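Local atomic coordinates of phthiocerol synthesis polyketide synthase type I PpsC (Mycobacterium tuberculosis, PDB entry 7AHB), a protein that probably loads acyl extender units onto the acyl carrier protein through its acyltransferase domain, as part of the polyketide synthase that builds phthiocerol. Residues 72-77 with 118-123; 315-320 with 343-348; 48-53 with 131-136. All coordinates share one frame; numbering follows the deposited sequence.

Contact 1: residues 72-77 with 118-123; sequences PAFAAA and LALTAL
Ala77 and Phe74 both meet Ala119 where two helix segments, 72-77 and 118-123, run nearly antiparallel, with their N-to-C directions 148° apart and their axes 7.8 Å apart at closest approach. This is antiparallel helix packing through small residues in the acyltransferase domain, and it joins the start of helix 72-89 to the later part of helix 106-126. The interface is apolar. Its middle is made of alanines, which lets the two backbones come close. The CA atoms of Phe74 and Leu123 are nearest each other at one end of the contact, and those of Ala77 and Ala119 at the other.

Ala77 points its methyl at the other helix, where CB lies 3.6 Å from Ala119 CA. Ala77 CB is also 3.8 Å from Ala122 CB, so it sits between two residues that are about one turn apart. Ala73, one turn earlier, faces the same helix. Its CB approaches the carbonyl of Ala122 rather than a methyl.

Phe74 closes one flank. Its CG is anti to the backbone N (chi1 -179°), which carries the ring toward Ala119. Phe74 CE1 does the touching, 3.5 Å from Ala119 CB, and the neighbouring CD1 follows, 3.7 Å from that methyl. Leu67 and Leu68 of helix 65-70 also pack on Phe74, and Leu67 touches Leu120 and Leu123 as well. The ring is therefore buried among three helices. Ala73 also belongs to a sodium site with Glu71, just before the helix. On the Phe74 flank, Leu120 starts away from helix 72-89, but its side chain lies beside the ring and points the same way, and Leu120 CD2 ends 4.1 Å from Phe74 CE1.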
loop_
_atom_site.group_PDB
_atom_site.type_symbol
_atom_site.label_atom_id
_atom_site.label_comp_id
_atom_site.label_asym_id
_atom_site.label_seq_id
_atom_site.Cartn_x
_atom_site.Cartn_y
_atom_site.Cartn_z
ATOM N N PRO A 72 19.592 -13.170 -3.604
ATOM C CA PRO A 72 19.866 -13.489 -2.191
ATOM C C PRO A 72 19.314 -12.488 -1.201
ATOM O O PRO A 72 18.880 -12.892 -0.113
ATOM C CB PRO A 72 21.408 -13.552 -2.132
ATOM C CG PRO A 72 21.820 -13.930 -3.510
ATOM C CD PRO A 72 20.801 -13.305 -4.452
ATOM N N ALA A 73 19.309 -11.197 -1.534
ATOM C CA ALA A 73 18.754 -10.220 -0.603
ATOM C C ALA A 73 17.272 -10.474 -0.364
ATOM O O ALA A 73 16.773 -10.334 0.759
ATOM C CB ALA A 73 18.976 -8.808 -1.132
ATOM N N PHE A 74 16.545 -10.831 -1.417
ATOM C CA PHE A 74 15.135 -11.156 -1.258
ATOM C C PHE A 74 14.975 -12.389 -0.385
ATOM O O PHE A 74 14.161 -12.402 0.545
ATOM C CB PHE A 74 14.496 -11.356 -2.636
ATOM C CG PHE A 74 13.034 -11.682 -2.585
ATOM C CD1 PHE A 74 12.087 -10.681 -2.412
ATOM C CD2 PHE A 74 12.599 -12.982 -2.720
ATOM C CE1 PHE A 74 10.735 -10.983 -2.354
ATOM C CE2 PHE A 74 11.249 -13.276 -2.673
ATOM C CZ PHE A 74 10.326 -12.275 -2.489
ATOM N N ALA A 75 15.773 -13.428 -0.657
ATOM C CA ALA A 75 15.690 -14.679 0.101
ATOM C C ALA A 75 16.073 -14.485 1.562
ATOM O O ALA A 75 15.478 -15.107 2.447
ATOM C CB ALA A 75 16.590 -15.742 -0.531
ATOM N N ALA A 76 17.050 -13.611 1.839
ATOM C CA ALA A 76 17.433 -13.357 3.223
ATOM C C ALA A 76 16.284 -12.718 3.988
ATOM O O ALA A 76 15.987 -13.109 5.121
ATOM C CB ALA A 76 18.676 -12.462 3.275
ATOM N N ALA A 77 15.625 -11.736 3.381
ATOM C CA ALA A 77 14.505 -11.070 4.041
ATOM C C ALA A 77 13.375 -12.060 4.333
ATOM O O ALA A 77 12.846 -12.118 5.452
ATOM C CB ALA A 77 14.006 -9.903 3.177
ATOM N N LEU A 118 8.317 -5.776 2.558
ATOM C CA LEU A 118 9.603 -5.651 3.244
ATOM C C LEU A 118 10.713 -6.396 2.509
ATOM O O LEU A 118 11.829 -5.885 2.386
ATOM C CB LEU A 118 9.473 -6.159 4.670
ATOM C CG LEU A 118 8.435 -5.436 5.493
ATOM C CD1 LEU A 118 8.242 -6.106 6.820
ATOM C CD2 LEU A 118 8.835 -3.955 5.677
ATOM N N ALA A 119 10.429 -7.598 1.989
ATOM C CA ALA A 119 11.460 -8.330 1.253
ATOM C C ALA A 119 11.827 -7.612 -0.045
ATOM O O ALA A 119 12.990 -7.609 -0.463
ATOM C CB ALA A 119 11.003 -9.777 0.960
ATOM N N LEU A 120 10.846 -7.007 -0.715
ATOM C CA LEU A 120 11.160 -6.286 -1.944
ATOM C C LEU A 120 11.951 -5.011 -1.648
ATOM O O LEU A 120 12.755 -4.576 -2.473
ATOM C CB LEU A 120 9.869 -5.945 -2.716
ATOM C CG LEU A 120 9.187 -7.138 -3.410
ATOM C CD1 LEU A 120 7.794 -6.727 -3.925
ATOM C CD2 LEU A 120 10.051 -7.643 -4.566
ATOM N N THR A 121 11.679 -4.371 -0.510
ATOM C CA THR A 121 12.493 -3.238 -0.082
ATOM C C THR A 121 13.939 -3.664 0.127
ATOM O O THR A 121 14.860 -2.932 -0.245
ATOM C CB THR A 121 11.920 -2.635 1.195
ATOM O OG1 THR A 121 10.562 -2.169 0.990
ATOM C CG2 THR A 121 12.764 -1.413 1.650
ATOM N N ALA A 122 14.146 -4.882 0.647
ATOM C CA ALA A 122 15.492 -5.431 0.805
ATOM C C ALA A 122 16.147 -5.651 -0.545
ATOM O O ALA A 122 17.358 -5.430 -0.708
ATOM C CB ALA A 122 15.430 -6.743 1.577
ATOM N N LEU A 123 15.354 -6.069 -1.530
ATOM C CA LEU A 123 15.884 -6.323 -2.859
ATOM C C LEU A 123 16.415 -5.042 -3.479
ATOM O O LEU A 123 17.547 -5.005 -3.977
ATOM C CB LEU A 123 14.801 -6.943 -3.739
ATOM C CG LEU A 123 15.177 -7.231 -5.187
ATOM C CD1 LEU A 123 16.402 -8.138 -5.229
ATOM C CD2 LEU A 123 14.019 -7.855 -5.939
#

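Contact 2: residues 315-320 with 343-348; sequences IEISAH and IGTLQR
Ile315 and Ile343 pair at the edge of the parallel sheet, where strand 313-316 lies beside the outermost strand 341-343. Their side chains lie side by side on one face, with Ile315 CG1 4.0 Å from Ile343 CG1. Next to this pair, Glu316 N donates to Ile343 O at 2.8 Å, nearly straight and in the carbonyl plane.

Past Glu316 and Gly344 the two chains still run side by side. Thr345 turns its hydroxyl toward the other chain and donates from OG1 to Glu316 O at 2.7 Å, tilted from the carbonyl plane. OG1 is also bonded to Trp124 of helix 106-126. Two partners thus fix the rotation of this buried side chain. A water joins Ser318 OG, Thr345 N and Leu346 O. It donates to OG and to Leu346 O, and accepts from Thr345 N. This satisfies polar atoms in a buried place.

The arrangement belongs to the alpha/beta core of the acyltransferase domain, at the C-terminal ends of two parallel strands. Ser318 OG donates to Glu316 OE2 at 2.7 Å and meets it from above the carboxylate plane. The same carboxylate receives backbone N-H groups, so Glu316 binds the backbone of Leu322 and Leu323 as well as Ser318.

Farther on, Leu346 N bonds Ser318 O at 3.3 Å. Arg348 N then donates to His320 ND1 at 3.0 Å, almost straight at 175° but tilted 21° from the ring plane. Arg348 CG sits between its backbone N and carbonyl carbon; this chi1 of 76° and a bend at chi3 bring the chain over the imidazole. CD lies over the ring centre in a CH-pi contact, 3.8 Å from the His320 centroid, while the guanidinium stands almost perpendicular to the ring and turns its edge to His320 CG.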
loop_
_atom_site.group_PDB
_atom_site.type_symbol
_atom_site.label_atom_id
_atom_site.label_comp_id
_atom_site.label_asym_id
_atom_site.label_seq_id
_atom_site.Cartn_x
_atom_site.Cartn_y
_atom_site.Cartn_z
ATOM N N ILE A 315 8.739 4.875 -6.641
ATOM C CA ILE A 315 8.831 3.432 -6.874
ATOM C C ILE A 315 7.748 2.768 -6.034
ATOM O O ILE A 315 7.813 2.791 -4.795
ATOM C CB ILE A 315 10.213 2.874 -6.505
ATOM C CG1 ILE A 315 11.286 3.594 -7.290
ATOM C CG2 ILE A 315 10.282 1.341 -6.768
ATOM C CD1 ILE A 315 12.702 3.239 -6.875
ATOM N N GLU A 316 6.772 2.154 -6.696
ATOM C CA GLU A 316 5.757 1.385 -5.992
ATOM C C GLU A 316 6.351 0.032 -5.602
ATOM O O GLU A 316 6.853 -0.712 -6.459
ATOM C CB GLU A 316 4.508 1.205 -6.850
ATOM C CG GLU A 316 3.447 0.372 -6.176
ATOM C CD GLU A 316 2.226 0.172 -7.068
ATOM O OE1 GLU A 316 2.012 1.041 -7.955
ATOM O OE2 GLU A 316 1.508 -0.856 -6.897
ATOM N N ILE A 317 6.282 -0.285 -4.313
ATOM C CA ILE A 317 6.869 -1.497 -3.770
ATOM C C ILE A 317 5.747 -2.530 -3.676
ATOM O O ILE A 317 5.087 -2.651 -2.635
ATOM C CB ILE A 317 7.508 -1.244 -2.398
ATOM C CG1 ILE A 317 8.511 -0.100 -2.482
ATOM C CG2 ILE A 317 8.202 -2.538 -1.902
ATOM C CD1 ILE A 317 9.702 -0.358 -3.369
ATOM N N SER A 318 5.479 -3.238 -4.768
ATOM C CA SER A 318 4.338 -4.142 -4.812
ATOM C C SER A 318 4.657 -5.289 -5.759
ATOM O O SER A 318 5.655 -5.268 -6.496
ATOM C CB SER A 318 3.049 -3.420 -5.268
ATOM O OG SER A 318 3.176 -2.998 -6.614
ATOM N N ALA A 319 3.769 -6.289 -5.751
ATOM C CA ALA A 319 3.866 -7.411 -6.684
ATOM C C ALA A 319 3.346 -7.061 -8.082
ATOM O O ALA A 319 3.695 -7.744 -9.057
ATOM C CB ALA A 319 3.084 -8.609 -6.142
ATOM N N HIS A 320 2.524 -6.007 -8.203
ATOM C CA HIS A 320 2.012 -5.606 -9.495
ATOM C C HIS A 320 1.616 -4.144 -9.399
ATOM O O HIS A 320 0.905 -3.779 -8.447
ATOM C CB HIS A 320 0.803 -6.445 -9.932
ATOM C CG HIS A 320 0.228 -6.028 -11.253
ATOM N ND1 HIS A 320 0.818 -6.342 -12.460
ATOM C CD2 HIS A 320 -0.869 -5.293 -11.551
ATOM C CE1 HIS A 320 0.107 -5.822 -13.446
ATOM N NE2 HIS A 320 -0.926 -5.187 -12.920
ATOM N N ILE A 343 7.492 4.233 -11.338
ATOM C CA ILE A 343 7.682 2.842 -11.731
ATOM C C ILE A 343 7.282 1.910 -10.594
ATOM O O ILE A 343 7.098 2.317 -9.449
ATOM C CB ILE A 343 9.137 2.543 -12.156
ATOM C CG1 ILE A 343 10.113 2.854 -11.026
ATOM C CG2 ILE A 343 9.511 3.340 -13.393
ATOM C CD1 ILE A 343 11.421 2.056 -11.126
ATOM N N GLY A 344 7.175 0.623 -10.925
ATOM C CA GLY A 344 6.903 -0.401 -9.952
ATOM C C GLY A 344 8.105 -1.283 -9.685
ATOM O O GLY A 344 9.225 -1.008 -10.123
ATOM N N THR A 345 7.846 -2.368 -8.944
ATOM C CA THR A 345 8.870 -3.337 -8.577
ATOM C C THR A 345 8.703 -4.646 -9.334
ATOM O O THR A 345 9.550 -4.989 -10.160
ATOM C CB THR A 345 8.834 -3.583 -7.055
ATOM O OG1 THR A 345 9.035 -2.342 -6.369
ATOM C CG2 THR A 345 9.916 -4.551 -6.632
ATOM N N LEU A 346 7.583 -5.324 -9.141
ATOM C CA LEU A 346 7.225 -6.514 -9.900
ATOM C C LEU A 346 5.904 -6.289 -10.640
ATOM O O LEU A 346 5.147 -5.359 -10.340
ATOM C CB LEU A 346 7.089 -7.726 -8.975
ATOM C CG LEU A 346 8.219 -8.041 -8.006
ATOM C CD1 LEU A 346 7.816 -9.248 -7.155
ATOM C CD2 LEU A 346 9.491 -8.313 -8.734
ATOM N N GLN A 347 5.596 -7.199 -11.567
ATOM C CA GLN A 347 4.336 -7.155 -12.293
ATOM C C GLN A 347 3.925 -8.566 -12.684
ATOM O O GLN A 347 4.771 -9.436 -12.936
ATOM C CB GLN A 347 4.442 -6.276 -13.535
ATOM C CG GLN A 347 5.414 -6.798 -14.564
ATOM C CD GLN A 347 6.109 -5.661 -15.285
ATOM O OE1 GLN A 347 7.105 -5.119 -14.788
ATOM N NE2 GLN A 347 5.585 -5.279 -16.455
ATOM N N ARG A 348 2.607 -8.777 -12.732
ATOM C CA ARG A 348 2.074 -10.119 -12.948
ATOM C C ARG A 348 2.351 -10.624 -14.356
ATOM O O ARG A 348 2.403 -11.841 -14.577
ATOM C CB ARG A 348 0.575 -10.131 -12.659
ATOM C CG ARG A 348 -0.281 -9.497 -13.750
ATOM C CD ARG A 348 -1.665 -9.078 -13.211
ATOM N NE ARG A 348 -2.315 -10.166 -12.477
ATOM C CZ ARG A 348 -2.343 -10.254 -11.141
ATOM N NH1 ARG A 348 -1.767 -9.307 -10.377
ATOM N NH2 ARG A 348 -2.953 -11.293 -10.559
HETATM O O HOH W 1 5.030 -3.099 -8.918
#

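Contact 3: residues 48-53 with 131-136; sequences GTVFVY and PDAVIG. With SO4 (sulfate ion), chain D.
The Phe51 ring carries Pro131 on one face, in a CH-pi contact, and has Tyr53 OH at its edge, in plane. Pro131 CB lies 3.9 Å from the Phe51 centroid, offset toward the rim, and CG and CD follow across the same face. Phe51 CG is anti to the carbonyl carbon (chi1 -83°), which sets the ring face under Pro131. Tyr53 turns its own edge toward Val134 CG1 and Ile135 O, and its OH bonds Thr121.

Beneath the rings run two parallel strands. Phe51 N donates to Ala133 O at 3.1 Å. Phe51 O accepts from Ile135 N at 3.0 Å. Tyr53 N donates to Ile135 O at 2.9 Å. On the face away from the rings, Val50 CG1 meets Ile135 CD1 at 3.9 Å.

At the N-terminal end of the strands, Asp132 OD2 takes the N-H of Thr49 with its anti lone pair at 2.7 Å. Thr49 O accepts from Asp132 N, and Gly48 N holds a sulfate, probably from the crystallisation liquor, through O2 at 2.9 Å.

Strand 49-53 lies between strands 133-136 and 313-316 in the parallel sheet. Helix 300-308 covers the Val50 and Ile135 face, while helix 141-147 packs on Tyr53 and Val134, and Trp124 of helix 106-126 meets the Phe51 ring.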
loop_
_atom_site.group_PDB
_atom_site.type_symbol
_atom_site.label_atom_id
_atom_site.label_comp_id
_atom_site.label_asym_id
_atom_site.label_seq_id
_atom_site.Cartn_x
_atom_site.Cartn_y
_atom_site.Cartn_z
ATOM N N GLY A 48 15.951 12.810 -5.482
ATOM C CA GLY A 48 14.990 12.351 -4.492
ATOM C C GLY A 48 14.185 11.133 -4.893
ATOM O O GLY A 48 13.658 11.076 -6.008
ATOM N N THR A 49 14.078 10.158 -3.986
ATOM C CA THR A 49 13.377 8.911 -4.255
ATOM C C THR A 49 12.350 8.641 -3.163
ATOM O O THR A 49 12.674 8.704 -1.969
ATOM C CB THR A 49 14.366 7.739 -4.332
ATOM O OG1 THR A 49 15.207 7.891 -5.474
ATOM C CG2 THR A 49 13.606 6.394 -4.426
ATOM N N VAL A 50 11.137 8.281 -3.578
ATOM C CA VAL A 50 10.044 7.950 -2.674
ATOM C C VAL A 50 9.642 6.504 -2.918
ATOM O O VAL A 50 9.406 6.117 -4.064
ATOM C CB VAL A 50 8.845 8.883 -2.901
ATOM C CG1 VAL A 50 7.696 8.514 -1.983
ATOM C CG2 VAL A 50 9.260 10.372 -2.665
ATOM N N PHE A 51 9.585 5.711 -1.854
ATOM C CA PHE A 51 9.021 4.365 -1.930
ATOM C C PHE A 51 7.553 4.427 -1.532
ATOM O O PHE A 51 7.232 4.945 -0.458
ATOM C CB PHE A 51 9.721 3.394 -0.989
ATOM C CG PHE A 51 10.991 2.792 -1.534
ATOM C CD1 PHE A 51 11.714 3.417 -2.534
ATOM C CD2 PHE A 51 11.473 1.602 -1.011
ATOM C CE1 PHE A 51 12.892 2.866 -3.002
ATOM C CE2 PHE A 51 12.646 1.043 -1.488
ATOM C CZ PHE A 51 13.348 1.672 -2.485
ATOM N N VAL A 52 6.677 3.859 -2.366
ATOM C CA VAL A 52 5.230 3.894 -2.152
ATOM C C VAL A 52 4.741 2.476 -1.867
ATOM O O VAL A 52 4.906 1.575 -2.703
ATOM C CB VAL A 52 4.499 4.481 -3.366
ATOM C CG1 VAL A 52 2.997 4.361 -3.190
ATOM C CG2 VAL A 52 4.933 5.945 -3.605
ATOM N N TYR A 53 4.088 2.292 -0.714
ATOM C CA TYR A 53 3.617 0.978 -0.275
ATOM C C TYR A 53 2.105 0.925 -0.460
ATOM O O TYR A 53 1.361 1.672 0.187
ATOM C CB TYR A 53 4.036 0.716 1.168
ATOM C CG TYR A 53 5.539 0.591 1.274
ATOM C CD1 TYR A 53 6.337 1.713 1.437
ATOM C CD2 TYR A 53 6.155 -0.629 1.134
ATOM C CE1 TYR A 53 7.706 1.612 1.517
ATOM C CE2 TYR A 53 7.533 -0.746 1.198
ATOM C CZ TYR A 53 8.300 0.381 1.388
ATOM O OH TYR A 53 9.668 0.274 1.445
ATOM N N PRO A 131 14.939 4.550 -0.041
ATOM C CA PRO A 131 14.053 5.721 -0.104
ATOM C C PRO A 131 14.562 6.892 0.723
ATOM O O PRO A 131 15.063 6.725 1.834
ATOM C CB PRO A 131 12.720 5.202 0.454
ATOM C CG PRO A 131 13.139 4.106 1.438
ATOM C CD PRO A 131 14.468 3.529 0.913
ATOM N N ASP A 132 14.399 8.090 0.176
ATOM C CA ASP A 132 14.576 9.307 0.959
ATOM C C ASP A 132 13.320 9.648 1.759
ATOM O O ASP A 132 13.405 10.368 2.757
ATOM C CB ASP A 132 14.922 10.483 0.043
ATOM C CG ASP A 132 16.111 10.202 -0.847
ATOM O OD1 ASP A 132 17.215 9.969 -0.321
ATOM O OD2 ASP A 132 15.930 10.202 -2.080
ATOM N N ALA A 133 12.153 9.166 1.319
ATOM C CA ALA A 133 10.879 9.360 1.994
ATOM C C ALA A 133 9.999 8.188 1.589
ATOM O O ALA A 133 10.220 7.558 0.545
ATOM C CB ALA A 133 10.196 10.679 1.620
ATOM N N VAL A 134 9.026 7.872 2.436
ATOM C CA VAL A 134 8.104 6.781 2.139
ATOM C C VAL A 134 6.667 7.282 2.259
ATOM O O VAL A 134 6.355 8.193 3.036
ATOM C CB VAL A 134 8.326 5.536 3.049
ATOM C CG1 VAL A 134 9.746 5.045 2.956
ATOM C CG2 VAL A 134 7.949 5.855 4.483
ATOM N N ILE A 135 5.781 6.658 1.489
ATOM C CA ILE A 135 4.352 6.931 1.533
ATOM C C ILE A 135 3.648 5.594 1.650
ATOM O O ILE A 135 3.954 4.677 0.881
ATOM C CB ILE A 135 3.872 7.669 0.272
ATOM C CG1 ILE A 135 4.337 9.104 0.295
ATOM C CG2 ILE A 135 2.347 7.624 0.194
ATOM C CD1 ILE A 135 4.108 9.841 -1.024
ATOM N N GLY A 136 2.767 5.466 2.649
ATOM C CA GLY A 136 1.910 4.302 2.771
ATOM C C GLY A 136 0.468 4.568 2.351
ATOM O O GLY A 136 -0.181 5.482 2.854
HETATM S S SO4 D . 19.395 11.940 -5.631
HETATM O O1 SO4 D . 20.575 11.166 -5.243
HETATM O O2 SO4 D . 18.623 12.275 -4.438
HETATM O O3 SO4 D . 19.826 13.166 -6.299
HETATM O O4 SO4 D . 18.576 11.149 -6.544
#

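Contacts 2 and 3 share one parallel sheet, in which strands 49-53 and 313-316 are neighbours. Ile315 O lies 2.9 Å from Val52 N, and Ile317 N lies 2.8 Å from Val52 O. Ile317 CD1 also packs on Phe51 CD2 at 3.5 Å. Contact 1 lies outside the sheet, and helix 106-126 links it to both. Its Thr121 CG2 packs 4.0 Å from Phe51 CE2 of contact 3. Its Leu120 CD1 is 3.6 Å from Ser318 O of contact 2. Along the chain, contact 1 is nested in the loop that contact 3 closes. Strand 133-136 leads into a GxSxG sequence, consistent with the nucleophile elbow of acyltransferases, with Ser138 as the probable nucleophile.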